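Local coordinates for protein (alpha-amylase/trypsin inhibitor rati) (Eleusine coracana, PDB 1B1U) that inhibits both alpha-amylase and serine endopeptidases such as trypsin, and may protect ragi seeds against hydrolytic enzymes from within and without, at residues P86-V89 / Q90-F93; E39-A42 / R43-Q47; T107-G111 / P112-S116; R56-A59 / V60-M64. All coordinates share one frame; numbering follows the deposited sequence.

The four contacts show how a small seed inhibitor of 122 residues combines short helices with disulfide-tied loops. Contacts 2, 4 and 1 each lie within one helix (37-50, 53-64 and 87-93), and contact 3 is a fold of the C-terminal loop. Contact 4 is nearest the middle, its centre about 5 Å from that of the chain. Contact 3 is joined to it covalently, Cys-114 SG to Cys-57 SG at 2.0 Å, with centres about 12 Å apart. Contact 1 touches contact 4 where Arg-91 NH2 comes 3.1 Å from Met-64 O. Contact 2 stands apart, its nearest atoms about 6 Å from both contact 1 and contact 4.

Contact 1: P86-V89 / Q90-F93; sequences PRQV and QRAF
Arg-87 O receives the backbone N-H of Arg-91 at 2.7 Å, the shortest hydrogen bond in this first turn of helix 87-93, and the side chain of Arg-91 wraps the same oxygen. Its CB lies 3.1 Å from Arg-87 O, and the guanidinium turns its edge to that carbonyl, with the oxygen in its plane. The two arginines run side by side in the same direction, their guanidinium planes 34° apart. Arg-91 NH1 comes to 3.2 Å from Arg-87 CB, while Arg-87 CD lies over one face of the Arg-91 guanidinium. The like charges are directed to different partners: Arg-87 forms a salt bridge with Asp-81, while Arg-91 NH1 donates to the carbonyl Leu-79 O and its NE has a long, weak ion pair with Asp-65.

The chain of Gln-88 bends at chi2 (20°) and brings OE1 to 3.5 Å from Arg-91 CB. The two side chains cross at about a right angle, their flat ends 68° apart, and the amide oxygen meets the arginine's aliphatic base. Gln-90 reaches back toward the start of the helix, with CG 3.1 Å from Pro-86 O; its amide then donates to Cys-85 O and accepts from Arg-21 NH1. These bonds fix the rotation of a largely buried amide. Farther along, Phe-93 N bonds to Val-89 O at 3.1 Å, and the Val-89 and Phe-93 side chains touch helix 19-29. The arrangement is that of a helix N-terminus, with Pro-86 at the N-cap, its carbonyl taking the first, weak, i to i+4 bond from Gln-90 N and a firmer one following at Arg-87 O.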
ATOM      1  N   PRO A  86       0.466   0.578 -16.318  1.00 14.56           N
ATOM      2  CA  PRO A  86       0.420  -0.861 -16.074  1.00 13.06           C
ATOM      3  C   PRO A  86       0.606  -1.154 -14.602  1.00 13.52           C
ATOM      4  O   PRO A  86       1.275  -0.407 -13.908  1.00 15.07           O
ATOM      5  CB  PRO A  86       1.585  -1.414 -16.898  1.00 14.88           C
ATOM      6  CG  PRO A  86       2.406  -0.231 -17.284  1.00 16.01           C
ATOM      7  CD  PRO A  86       1.454   0.917 -17.354  1.00 18.09           C
ATOM      8  N   ARG A  87       0.024  -2.254 -14.133  1.00 14.80           N
ATOM      9  CA  ARG A  87       0.139  -2.633 -12.734  1.00 10.25           C
ATOM     10  C   ARG A  87       1.560  -3.024 -12.342  1.00  7.50           C
ATOM     11  O   ARG A  87       1.878  -3.061 -11.158  1.00 12.32           O
ATOM     12  CB  ARG A  87      -0.826  -3.783 -12.406  1.00 19.27           C
ATOM     13  CG  ARG A  87      -0.665  -5.026 -13.268  1.00 12.00           C
ATOM     14  CD  ARG A  87      -1.899  -5.929 -13.169  1.00 20.04           C
ATOM     15  NE  ARG A  87      -3.154  -5.243 -13.499  1.00 17.13           N
ATOM     16  CZ  ARG A  87      -4.246  -5.856 -13.947  1.00 11.22           C
ATOM     17  NH1 ARG A  87      -4.247  -7.167 -14.124  1.00 23.04           N
ATOM     18  NH2 ARG A  87      -5.347  -5.170 -14.197  1.00  4.58           N
ATOM     19  N   GLN A  88       2.415  -3.313 -13.321  1.00 12.03           N
ATOM     20  CA  GLN A  88       3.799  -3.699 -13.024  1.00 15.83           C
ATOM     21  C   GLN A  88       4.675  -2.485 -12.724  1.00 16.65           C
ATOM     22  O   GLN A  88       5.794  -2.614 -12.226  1.00 16.41           O
ATOM     23  CB  GLN A  88       4.406  -4.503 -14.178  1.00 20.23           C
ATOM     24  CG  GLN A  88       5.817  -5.063 -13.892  1.00 28.89           C
ATOM     25  CD  GLN A  88       6.172  -5.141 -12.398  1.00 35.07           C
ATOM     26  OE1 GLN A  88       5.465  -5.767 -11.611  1.00 42.19           O
ATOM     27  NE2 GLN A  88       7.276  -4.502 -12.012  1.00 35.98           N
ATOM     28  N   VAL A  89       4.170  -1.302 -13.048  1.00 16.06           N
ATOM     29  CA  VAL A  89       4.889  -0.075 -12.759  1.00 16.00           C
ATOM     30  C   VAL A  89       4.471   0.235 -11.318  1.00 11.96           C
ATOM     31  O   VAL A  89       5.318   0.505 -10.466  1.00 12.77           O
ATOM     32  CB  VAL A  89       4.472   1.054 -13.741  1.00 17.72           C
ATOM     33  CG1 VAL A  89       5.288   2.314 -13.498  1.00 21.82           C
ATOM     34  CG2 VAL A  89       4.712   0.589 -15.165  1.00 17.00           C
ATOM     35  N   GLN A  90       3.166   0.133 -11.055  1.00 10.67           N
ATOM     36  CA  GLN A  90       2.596   0.365  -9.720  1.00 13.26           C
ATOM     37  C   GLN A  90       3.186  -0.615  -8.716  1.00 14.92           C
ATOM     38  O   GLN A  90       3.612  -0.231  -7.635  1.00 17.73           O
ATOM     39  CB  GLN A  90       1.068   0.213  -9.747  1.00  6.07           C
ATOM     40  CG  GLN A  90       0.445   0.591 -11.084  1.00 11.14           C
ATOM     41  CD  GLN A  90      -1.054   0.843 -11.028  1.00  7.69           C
ATOM     42  OE1 GLN A  90      -1.631   1.080  -9.964  1.00 13.67           O
ATOM     43  NE2 GLN A  90      -1.691   0.801 -12.189  1.00 10.00           N
ATOM     44  N   ARG A  91       3.208  -1.890  -9.088  1.00 17.60           N
ATOM     45  CA  ARG A  91       3.757  -2.926  -8.234  1.00 13.29           C
ATOM     46  C   ARG A  91       5.201  -2.604  -7.906  1.00 14.34           C
ATOM     47  O   ARG A  91       5.650  -2.798  -6.779  1.00 16.60           O
ATOM     48  CB  ARG A  91       3.680  -4.277  -8.938  1.00 17.05           C
ATOM     49  CG  ARG A  91       2.519  -5.126  -8.488  1.00 21.32           C
ATOM     50  CD  ARG A  91       2.233  -6.240  -9.485  1.00 20.76           C
ATOM     51  NE  ARG A  91       1.024  -6.980  -9.141  1.00 24.17           N
ATOM     52  CZ  ARG A  91      -0.212  -6.483  -9.205  1.00 26.49           C
ATOM     53  NH1 ARG A  91      -0.422  -5.230  -9.603  1.00 29.87           N
ATOM     54  NH2 ARG A  91      -1.244  -7.240  -8.871  1.00 16.24           N
ATOM     55  N   ALA A  92       5.940  -2.119  -8.898  1.00 19.27           N
ATOM     56  CA  ALA A  92       7.348  -1.766  -8.694  1.00 17.47           C
ATOM     57  C   ALA A  92       7.519  -0.625  -7.677  1.00 15.49           C
ATOM     58  O   ALA A  92       8.463  -0.626  -6.900  1.00 16.37           O
ATOM     59  CB  ALA A  92       7.993  -1.385 -10.030  1.00 14.70           C
ATOM     60  N   PHE A  93       6.619   0.353  -7.676  1.00 14.21           N
ATOM     61  CA  PHE A  93       6.753   1.440  -6.720  1.00 15.29           C
ATOM     62  C   PHE A  93       6.204   1.102  -5.326  1.00 15.78           C
ATOM     63  O   PHE A  93       6.912   1.248  -4.335  1.00 18.21           O
ATOM     64  CB  PHE A  93       6.082   2.716  -7.239  1.00 14.35           C
ATOM     65  CG  PHE A  93       5.984   3.803  -6.205  1.00 10.12           C
ATOM     66  CD1 PHE A  93       7.132   4.364  -5.665  1.00  3.76           C
ATOM     67  CD2 PHE A  93       4.749   4.194  -5.696  1.00  9.66           C
ATOM     68  CE1 PHE A  93       7.061   5.286  -4.625  1.00  2.00           C
ATOM     69  CE2 PHE A  93       4.665   5.124  -4.652  1.00 12.45           C
ATOM     70  CZ  PHE A  93       5.835   5.666  -4.116  1.00  2.00           C
TER

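Contact 2: E39-A42 / R43-Q47; sequences EMKA and RCCRQ
Across Glu-39 to Arg-46 the backbone bonds are those of an alpha helix. Cys-44 N donates to Met-40 O at 3.0 Å and Cys-45 N to Lys-41 O at 3.1 Å. The flanking bonds, from Arg-43 N to Glu-39 O and from Arg-46 N to Ala-42 O, are weak.

The charged pair one turn apart is looser. Glu-39 and Arg-43 lie side by side and point the same way, but OE2 of Glu-39 meets the aliphatic CG of Arg-43 at 3.9 Å and remains 4.4 Å from its NE, too far for a salt bridge. With the carboxylate and guanidinium planes 69° apart, the two groups do not face each other squarely.

Sulfur supplies the third kind. Cys-45 SG, set beside its own backbone N (chi1 -70°), swings back to 3.2 Å from Lys-41 O and to 4.2 Å from Lys-41 CG. It is bonded to Cys-103, whereas neighbouring Cys-44 is bonded to Cys-20. The amine of Lys-41 reaches away to a salt bridge with Glu-102.

The chemistry thus leaves this part of helix 37-50 tied covalently to two other parts of the chain, while the attraction between Glu-39 and Arg-43 is likely to add little.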
ATOM      1  N   GLU A  39      -1.983  15.878  -1.420  1.00 47.23           N
ATOM      2  CA  GLU A  39      -3.187  15.579  -0.657  1.00 46.84           C
ATOM      3  C   GLU A  39      -3.402  14.067  -0.705  1.00 47.47           C
ATOM      4  O   GLU A  39      -3.864  13.459   0.264  1.00 49.22           O
ATOM      5  CB  GLU A  39      -4.393  16.298  -1.271  1.00 45.66           C
ATOM      6  CG  GLU A  39      -5.639  16.256  -0.414  1.00 45.48           C
ATOM      7  CD  GLU A  39      -6.319  14.905  -0.454  1.00 50.44           C
ATOM      8  OE1 GLU A  39      -6.311  14.272  -1.533  1.00 50.63           O
ATOM      9  OE2 GLU A  39      -6.854  14.476   0.590  1.00 48.95           O
ATOM     10  N   MET A  40      -3.062  13.476  -1.848  1.00 46.09           N
ATOM     11  CA  MET A  40      -3.189  12.041  -2.068  1.00 42.82           C
ATOM     12  C   MET A  40      -2.181  11.288  -1.210  1.00 38.19           C
ATOM     13  O   MET A  40      -2.514  10.287  -0.574  1.00 35.80           O
ATOM     14  CB  MET A  40      -2.928  11.701  -3.540  1.00 44.66           C
ATOM     15  CG  MET A  40      -3.741  12.503  -4.536  1.00 47.43           C
ATOM     16  SD  MET A  40      -4.039  11.593  -6.062  1.00 51.30           S
ATOM     17  CE  MET A  40      -5.551  10.703  -5.629  1.00 47.04           C
ATOM     18  N   LYS A  41      -0.947  11.787  -1.216  1.00 33.14           N
ATOM     19  CA  LYS A  41       0.164  11.203  -0.471  1.00 27.66           C
ATOM     20  C   LYS A  41       0.017  11.369   1.041  1.00 26.76           C
ATOM     21  O   LYS A  41       0.561  10.582   1.822  1.00 21.69           O
ATOM     22  CB  LYS A  41       1.473  11.848  -0.943  1.00 28.87           C
ATOM     23  CG  LYS A  41       2.612  11.838   0.063  1.00 28.55           C
ATOM     24  CD  LYS A  41       3.886  12.361  -0.579  1.00 29.54           C
ATOM     25  CE  LYS A  41       5.109  12.032   0.254  1.00 27.78           C
ATOM     26  NZ  LYS A  41       5.542  10.619   0.064  1.00 35.82           N
ATOM     27  N   ALA A  42      -0.704  12.407   1.452  1.00 25.79           N
ATOM     28  CA  ALA A  42      -0.908  12.659   2.869  1.00 25.25           C
ATOM     29  C   ALA A  42      -1.808  11.560   3.397  1.00 21.97           C
ATOM     30  O   ALA A  42      -1.459  10.870   4.348  1.00 20.40           O
ATOM     31  CB  ALA A  42      -1.560  14.025   3.076  1.00 23.10           C
ATOM     32  N   ARG A  43      -2.967  11.422   2.755  1.00 23.32           N
ATOM     33  CA  ARG A  43      -3.973  10.421   3.086  1.00 24.44           C
ATOM     34  C   ARG A  43      -3.333   9.047   3.074  1.00 25.46           C
ATOM     35  O   ARG A  43      -3.277   8.361   4.088  1.00 26.79           O
ATOM     36  CB  ARG A  43      -5.093  10.448   2.043  1.00 27.79           C
ATOM     37  CG  ARG A  43      -6.387  11.126   2.495  1.00 37.83           C
ATOM     38  CD  ARG A  43      -7.581  10.690   1.640  1.00 41.39           C
ATOM     39  NE  ARG A  43      -8.866  10.910   2.307  1.00 43.69           N
ATOM     40  CZ  ARG A  43      -9.388  10.105   3.232  1.00 45.11           C
ATOM     41  NH1 ARG A  43      -8.743   9.009   3.622  1.00 45.16           N
ATOM     42  NH2 ARG A  43     -10.566  10.398   3.771  1.00 44.36           N
ATOM     43  N   CYS A  44      -2.845   8.655   1.906  1.00 24.73           N
ATOM     44  CA  CYS A  44      -2.211   7.358   1.738  1.00 22.26           C
ATOM     45  C   CYS A  44      -1.281   7.014   2.890  1.00 22.49           C
ATOM     46  O   CYS A  44      -1.475   6.001   3.553  1.00 23.46           O
ATOM     47  CB  CYS A  44      -1.443   7.324   0.417  1.00 22.76           C
ATOM     48  SG  CYS A  44      -0.288   5.932   0.271  1.00 18.77           S
ATOM     49  N   CYS A  45      -0.279   7.860   3.129  1.00 24.06           N
ATOM     50  CA  CYS A  45       0.698   7.642   4.205  1.00 24.50           C
ATOM     51  C   CYS A  45       0.038   7.627   5.586  1.00 23.28           C
ATOM     52  O   CYS A  45       0.576   7.051   6.537  1.00 18.91           O
ATOM     53  CB  CYS A  45       1.779   8.737   4.193  1.00 26.95           C
ATOM     54  SG  CYS A  45       2.972   8.712   2.810  1.00 32.90           S
ATOM     55  N   ARG A  46      -1.121   8.280   5.687  1.00 24.01           N
ATOM     56  CA  ARG A  46      -1.883   8.360   6.938  1.00 22.94           C
ATOM     57  C   ARG A  46      -2.381   6.978   7.309  1.00 19.77           C
ATOM     58  O   ARG A  46      -2.425   6.615   8.477  1.00 22.61           O
ATOM     59  CB  ARG A  46      -3.089   9.287   6.767  1.00 21.84           C
ATOM     60  CG  ARG A  46      -3.609   9.897   8.051  1.00 25.08           C
ATOM     61  CD  ARG A  46      -4.400  11.169   7.758  1.00 32.06           C
ATOM     62  NE  ARG A  46      -3.575  12.377   7.861  1.00 31.51           N
ATOM     63  CZ  ARG A  46      -3.908  13.558   7.347  1.00 31.89           C
ATOM     64  NH1 ARG A  46      -5.053  13.697   6.687  1.00 34.75           N
ATOM     65  NH2 ARG A  46      -3.101  14.605   7.500  1.00 29.94           N
ATOM     66  N   GLN A  47      -2.759   6.214   6.291  1.00 20.99           N
ATOM     67  CA  GLN A  47      -3.262   4.869   6.480  1.00 15.44           C
ATOM     68  C   GLN A  47      -2.146   3.889   6.833  1.00 17.48           C
ATOM     69  O   GLN A  47      -2.321   3.023   7.689  1.00 21.21           O
ATOM     70  CB  GLN A  47      -3.998   4.433   5.219  1.00 15.41           C
ATOM     71  CG  GLN A  47      -5.334   5.148   5.037  1.00 11.56           C
ATOM     72  CD  GLN A  47      -6.103   4.625   3.852  1.00 17.75           C
ATOM     73  OE1 GLN A  47      -5.510   4.262   2.835  1.00 27.62           O
ATOM     74  NE2 GLN A  47      -7.431   4.572   3.970  1.00 15.01           N
TER

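Contact 3: T107-G111 / P112-S116; sequences TIHGG and PFCLS
His-109 lays its imidazole against Leu-115, whose CD2 comes to 3.2 Å from CD2 of the ring and whose CB is 3.4 Å from NE2. The backbone N of Leu-115 sits over one face of the imidazole, 2.9 Å from its NE2. A weak hydrogen bond from Ser-116 N also reaches NE2, and Cys-114 CA packs obliquely at 3.4 Å from His-109 CE1. The ring is carried to the returning arm of the loop by a first torsion (chi1 -38°) that sets CG beside the backbone N. Phe-113 approaches from another direction, its CE2 4.1 Å from His-109 CB and its ring inclined at 31° to the imidazole. With only an alanine at His-109 the ring would be gone, which would probably leave Leu-115 CB and CD2 without the surface they pack on and Ser-116 N without this acceptor.

Thr-107 OG1 lies in the plane of the imidazole at its edge, and also 3.0 Å from Phe-113 O; Gly-111 O is another possible acceptor for its one proton. The phenyl of Phe-113 folds back against Gly-111, CE1 standing 3.3 Å from Gly-111 CA, where any side chain would collide with it. Phe-113 N closes onto Gly-111 O at 2.6 Å, approaching almost at right angles to the C=O bond (97°), from above the carbonyl plane, as the tight turn demands. Cys-114, disulfide-bonded to Cys-57, ties the loop to helix 53-64. Two tight reversals in succession characterise this segment: a type I beta turn from Thr-107 to Gly-110, then an inverse gamma turn centred on Pro-112.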
ATOM      1  N   THR A 107       9.120  -0.649   9.751  1.00 14.13           N
ATOM      2  CA  THR A 107       8.319  -1.814   9.408  1.00 12.67           C
ATOM      3  C   THR A 107       8.736  -3.020  10.241  1.00 16.01           C
ATOM      4  O   THR A 107       9.386  -2.868  11.280  1.00 13.57           O
ATOM      5  CB  THR A 107       8.506  -2.145   7.926  1.00  5.48           C
ATOM      6  OG1 THR A 107       9.885  -2.449   7.679  1.00  6.86           O
ATOM      7  CG2 THR A 107       8.111  -0.973   7.077  1.00 12.08           C
ATOM      8  N   ILE A 108       8.355  -4.214   9.777  1.00 19.95           N
ATOM      9  CA  ILE A 108       8.697  -5.462  10.456  1.00 12.89           C
ATOM     10  C   ILE A 108      10.213  -5.588  10.518  1.00 10.01           C
ATOM     11  O   ILE A 108      10.762  -5.972  11.548  1.00 18.51           O
ATOM     12  CB  ILE A 108       8.093  -6.716   9.712  1.00 11.89           C
ATOM     13  CG1 ILE A 108       8.407  -8.007  10.476  1.00 13.27           C
ATOM     14  CG2 ILE A 108       8.668  -6.846   8.317  1.00  9.60           C
ATOM     15  CD1 ILE A 108       7.177  -8.872  10.770  1.00 15.24           C
ATOM     16  N   HIS A 109      10.883  -5.242   9.420  1.00 10.72           N
ATOM     17  CA  HIS A 109      12.341  -5.337   9.326  1.00 10.87           C
ATOM     18  C   HIS A 109      13.086  -4.352  10.220  1.00 12.66           C
ATOM     19  O   HIS A 109      14.299  -4.476  10.416  1.00 12.20           O
ATOM     20  CB  HIS A 109      12.803  -5.137   7.877  1.00 11.74           C
ATOM     21  CG  HIS A 109      11.904  -5.756   6.853  1.00 11.30           C
ATOM     22  ND1 HIS A 109      10.709  -5.187   6.472  1.00 11.31           N
ATOM     23  CD2 HIS A 109      12.044  -6.874   6.100  1.00 10.78           C
ATOM     24  CE1 HIS A 109      10.152  -5.926   5.527  1.00  9.07           C
ATOM     25  NE2 HIS A 109      10.943  -6.953   5.283  1.00  2.42           N
ATOM     26  N   GLY A 110      12.366  -3.366  10.745  1.00 16.69           N
ATOM     27  CA  GLY A 110      12.983  -2.392  11.629  1.00 22.26           C
ATOM     28  C   GLY A 110      13.369  -1.050  11.032  1.00 21.55           C
ATOM     29  O   GLY A 110      14.048  -0.272  11.695  1.00 19.54           O
ATOM     30  N   GLY A 111      12.935  -0.773   9.805  1.00 22.22           N
ATOM     31  CA  GLY A 111      13.267   0.490   9.174  1.00 22.63           C
ATOM     32  C   GLY A 111      12.357   0.847   8.018  1.00 24.26           C
ATOM     33  O   GLY A 111      11.535   0.026   7.611  1.00 19.32           O
ATOM     34  N   PRO A 112      12.481   2.072   7.461  1.00 25.20           N
ATOM     35  CA  PRO A 112      11.649   2.518   6.336  1.00 25.99           C
ATOM     36  C   PRO A 112      11.960   1.804   5.010  1.00 29.59           C
ATOM     37  O   PRO A 112      12.290   2.436   3.996  1.00 27.49           O
ATOM     38  CB  PRO A 112      11.902   4.030   6.274  1.00 21.73           C
ATOM     39  CG  PRO A 112      13.227   4.220   6.910  1.00 14.88           C
ATOM     40  CD  PRO A 112      13.426   3.116   7.903  1.00 22.43           C
ATOM     41  N   PHE A 113      11.847   0.477   5.036  1.00 28.72           N
ATOM     42  CA  PHE A 113      12.089  -0.355   3.864  1.00 26.68           C
ATOM     43  C   PHE A 113      11.462  -1.727   4.061  1.00 26.97           C
ATOM     44  O   PHE A 113      11.473  -2.267   5.167  1.00 25.30           O
ATOM     45  CB  PHE A 113      13.595  -0.517   3.605  1.00 23.03           C
ATOM     46  CG  PHE A 113      14.348  -1.154   4.741  1.00 24.82           C
ATOM     47  CD1 PHE A 113      14.550  -0.473   5.930  1.00 21.00           C
ATOM     48  CD2 PHE A 113      14.864  -2.437   4.618  1.00 25.57           C
ATOM     49  CE1 PHE A 113      15.250  -1.056   6.974  1.00 20.61           C
ATOM     50  CE2 PHE A 113      15.568  -3.028   5.666  1.00 22.14           C
ATOM     51  CZ  PHE A 113      15.759  -2.336   6.842  1.00 20.37           C
ATOM     52  N   CYS A 114      10.907  -2.273   2.980  1.00 28.68           N
ATOM     53  CA  CYS A 114      10.285  -3.595   2.988  1.00 26.97           C
ATOM     54  C   CYS A 114      11.176  -4.530   2.176  1.00 30.18           C
ATOM     55  O   CYS A 114      11.437  -4.270   1.004  1.00 34.06           O
ATOM     56  CB  CYS A 114       8.902  -3.537   2.341  1.00 20.51           C
ATOM     57  SG  CYS A 114       7.594  -2.899   3.425  1.00 16.36           S
ATOM     58  N   LEU A 115      11.642  -5.613   2.790  1.00 31.78           N
ATOM     59  CA  LEU A 115      12.505  -6.550   2.084  1.00 31.83           C
ATOM     60  C   LEU A 115      11.717  -7.646   1.387  1.00 35.97           C
ATOM     61  O   LEU A 115      12.052  -8.054   0.279  1.00 35.23           O
ATOM     62  CB  LEU A 115      13.492  -7.193   3.057  1.00 29.59           C
ATOM     63  CG  LEU A 115      14.825  -6.502   3.340  1.00 28.39           C
ATOM     64  CD1 LEU A 115      15.111  -5.412   2.317  1.00 26.95           C
ATOM     65  CD2 LEU A 115      14.762  -5.927   4.732  1.00 29.34           C
ATOM     66  N   SER A 116      10.662  -8.113   2.041  1.00 42.89           N
ATOM     67  CA  SER A 116       9.844  -9.190   1.503  1.00 48.58           C
ATOM     68  C   SER A 116       8.654  -8.754   0.649  1.00 53.37           C
ATOM     69  O   SER A 116       7.600  -9.393   0.679  1.00 55.49           O
ATOM     70  CB  SER A 116       9.345 -10.063   2.654  1.00 48.15           C
ATOM     71  OG  SER A 116      10.403 -10.818   3.212  1.00 48.56           O
TER

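Contact 4: R56-A59 / V60-M64; sequences RCEA and VRILM
Glu-58 starts with CG opposite its backbone N and then bends at chi2 (49°), while Arg-61 leaves its own backbone in a similar way and folds at chi3 (58°); together these turns lay carboxylate and guanidinium alongside each other. The arginine grips side-on with two nitrogens, one to each oxygen. Arg-61 NH2 donates to Glu-58 OE2 at 2.9 Å and Arg-61 NE to Glu-58 OE1 at 3.2 Å, both on the syn side of the carboxylate. Each oxygen lies near the guanidinium plane, although the two flat groups are inclined to one another by 34°. A weak third bond from NE to OE2 completes the salt bridge, and Arg-61 NH2 also donates to Gly-66 O, just past the helix end.

The same side chain also touches an aliphatic neighbour. Ile-62 CG1 passes 3.4 Å from Glu-58 OE2 and 3.0 Å from Glu-58 O, the carbonyl that takes the backbone N-H of Ile-62 at 2.9 Å. Replacing Glu-58 by a leucine would probably leave the Arg-61 guanidinium without its countercharge and freer to turn.

On a different side of the helix, Val-60 CG2 rests 3.4 Å from Arg-56 O, which receives the N-H of Val-60. Arg-56 itself reaches Leu-48 O, Glu-49 O and Ala-106 O through its guanidinium. Helix 53-64 is thereby linked through Arg-56 to the end of helix 37-50, while Arg-61 and Ile-62 pack against Val-67 of the short strand 67-68.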
ATOM      1  N   ARG A  56       2.698  -3.108   8.375  1.00 19.75           N
ATOM      2  CA  ARG A  56       2.913  -2.205   7.244  1.00 16.00           C
ATOM      3  C   ARG A  56       3.334  -2.875   5.931  1.00  6.64           C
ATOM      4  O   ARG A  56       2.679  -2.694   4.919  1.00  8.65           O
ATOM      5  CB  ARG A  56       3.943  -1.118   7.635  1.00 15.28           C
ATOM      6  CG  ARG A  56       3.310   0.188   8.113  1.00 14.08           C
ATOM      7  CD  ARG A  56       4.251   1.059   8.974  1.00  7.67           C
ATOM      8  NE  ARG A  56       3.466   1.964   9.809  1.00  9.96           N
ATOM      9  CZ  ARG A  56       3.903   2.577  10.908  1.00  6.48           C
ATOM     10  NH1 ARG A  56       5.143   2.399  11.342  1.00  6.16           N
ATOM     11  NH2 ARG A  56       3.076   3.356  11.589  1.00  4.80           N
ATOM     12  N   CYS A  57       4.430  -3.624   5.938  1.00 10.90           N
ATOM     13  CA  CYS A  57       4.897  -4.308   4.721  1.00 15.18           C
ATOM     14  C   CYS A  57       3.854  -5.307   4.167  1.00 18.33           C
ATOM     15  O   CYS A  57       3.717  -5.465   2.945  1.00 19.55           O
ATOM     16  CB  CYS A  57       6.202  -5.066   5.009  1.00 16.83           C
ATOM     17  SG  CYS A  57       7.726  -4.070   5.079  1.00 15.45           S
ATOM     18  N   GLU A  58       3.138  -5.988   5.065  1.00 13.93           N
ATOM     19  CA  GLU A  58       2.117  -6.962   4.663  1.00 13.11           C
ATOM     20  C   GLU A  58       0.954  -6.229   4.027  1.00  9.24           C
ATOM     21  O   GLU A  58       0.424  -6.660   3.007  1.00 10.51           O
ATOM     22  CB  GLU A  58       1.635  -7.765   5.887  1.00 18.52           C
ATOM     23  CG  GLU A  58       0.463  -8.738   5.648  1.00 17.29           C
ATOM     24  CD  GLU A  58       0.663  -9.648   4.449  1.00 12.95           C
ATOM     25  OE1 GLU A  58       1.814 -10.000   4.128  1.00 17.48           O
ATOM     26  OE2 GLU A  58      -0.343 -10.024   3.822  1.00 26.73           O
ATOM     27  N   ALA A  59       0.573  -5.113   4.643  1.00  9.09           N
ATOM     28  CA  ALA A  59      -0.517  -4.260   4.172  1.00  8.46           C
ATOM     29  C   ALA A  59      -0.247  -3.725   2.767  1.00  9.61           C
ATOM     30  O   ALA A  59      -1.178  -3.513   1.977  1.00 11.52           O
ATOM     31  CB  ALA A  59      -0.713  -3.093   5.135  1.00  5.61           C
ATOM     32  N   VAL A  60       1.026  -3.489   2.460  1.00 11.99           N
ATOM     33  CA  VAL A  60       1.410  -2.990   1.145  1.00 11.20           C
ATOM     34  C   VAL A  60       1.296  -4.133   0.137  1.00  5.85           C
ATOM     35  O   VAL A  60       0.765  -3.943  -0.950  1.00  3.08           O
ATOM     36  CB  VAL A  60       2.856  -2.411   1.156  1.00 10.50           C
ATOM     37  CG1 VAL A  60       3.337  -2.129  -0.271  1.00  2.00           C
ATOM     38  CG2 VAL A  60       2.874  -1.120   1.956  1.00 11.34           C
ATOM     39  N   ARG A  61       1.783  -5.314   0.509  1.00  8.23           N
ATOM     40  CA  ARG A  61       1.696  -6.486  -0.365  1.00 10.55           C
ATOM     41  C   ARG A  61       0.237  -6.757  -0.704  1.00  8.97           C
ATOM     42  O   ARG A  61      -0.097  -7.099  -1.841  1.00 10.20           O
ATOM     43  CB  ARG A  61       2.293  -7.720   0.319  1.00 10.43           C
ATOM     44  CG  ARG A  61       2.493  -8.921  -0.604  1.00 10.09           C
ATOM     45  CD  ARG A  61       2.526 -10.239   0.183  1.00  6.19           C
ATOM     46  NE  ARG A  61       1.308 -10.434   0.960  1.00  2.00           N
ATOM     47  CZ  ARG A  61       0.146 -10.768   0.415  1.00  6.36           C
ATOM     48  NH1 ARG A  61       0.062 -10.943  -0.889  1.00 12.32           N
ATOM     49  NH2 ARG A  61      -0.941 -10.896   1.159  1.00  8.81           N
ATOM     50  N   ILE A  62      -0.637  -6.594   0.282  1.00  9.29           N
ATOM     51  CA  ILE A  62      -2.059  -6.834   0.060  1.00 12.69           C
ATOM     52  C   ILE A  62      -2.610  -5.825  -0.940  1.00 12.62           C
ATOM     53  O   ILE A  62      -3.523  -6.132  -1.710  1.00 13.53           O
ATOM     54  CB  ILE A  62      -2.888  -6.710   1.372  1.00 14.22           C
ATOM     55  CG1 ILE A  62      -2.326  -7.624   2.466  1.00 15.47           C
ATOM     56  CG2 ILE A  62      -4.335  -7.061   1.092  1.00 13.89           C
ATOM     57  CD1 ILE A  62      -3.072  -7.506   3.813  1.00  9.31           C
ATOM     58  N   LEU A  63      -2.067  -4.607  -0.909  1.00 16.51           N
ATOM     59  CA  LEU A  63      -2.504  -3.551  -1.820  1.00 10.50           C
ATOM     60  C   LEU A  63      -2.191  -3.981  -3.240  1.00  4.77           C
ATOM     61  O   LEU A  63      -3.012  -3.839  -4.145  1.00  2.38           O
ATOM     62  CB  LEU A  63      -1.768  -2.239  -1.515  1.00 13.47           C
ATOM     63  CG  LEU A  63      -1.899  -1.055  -2.485  1.00 11.71           C
ATOM     64  CD1 LEU A  63      -3.368  -0.624  -2.643  1.00  6.85           C
ATOM     65  CD2 LEU A  63      -1.044   0.093  -1.956  1.00 13.25           C
ATOM     66  N   MET A  64      -0.992  -4.504  -3.428  1.00  2.00           N
ATOM     67  CA  MET A  64      -0.573  -4.943  -4.743  1.00  6.05           C
ATOM     68  C   MET A  64      -1.272  -6.218  -5.207  1.00  9.03           C
ATOM     69  O   MET A  64      -2.096  -6.207  -6.120  1.00  6.95           O
ATOM     70  CB  MET A  64       0.934  -5.181  -4.744  1.00  8.12           C
ATOM     71  CG  MET A  64       1.736  -4.178  -3.929  1.00  4.18           C
ATOM     72  SD  MET A  64       3.480  -4.550  -3.964  1.00  8.39           S
ATOM     73  CE  MET A  64       3.838  -4.640  -2.292  1.00  2.30           C
TER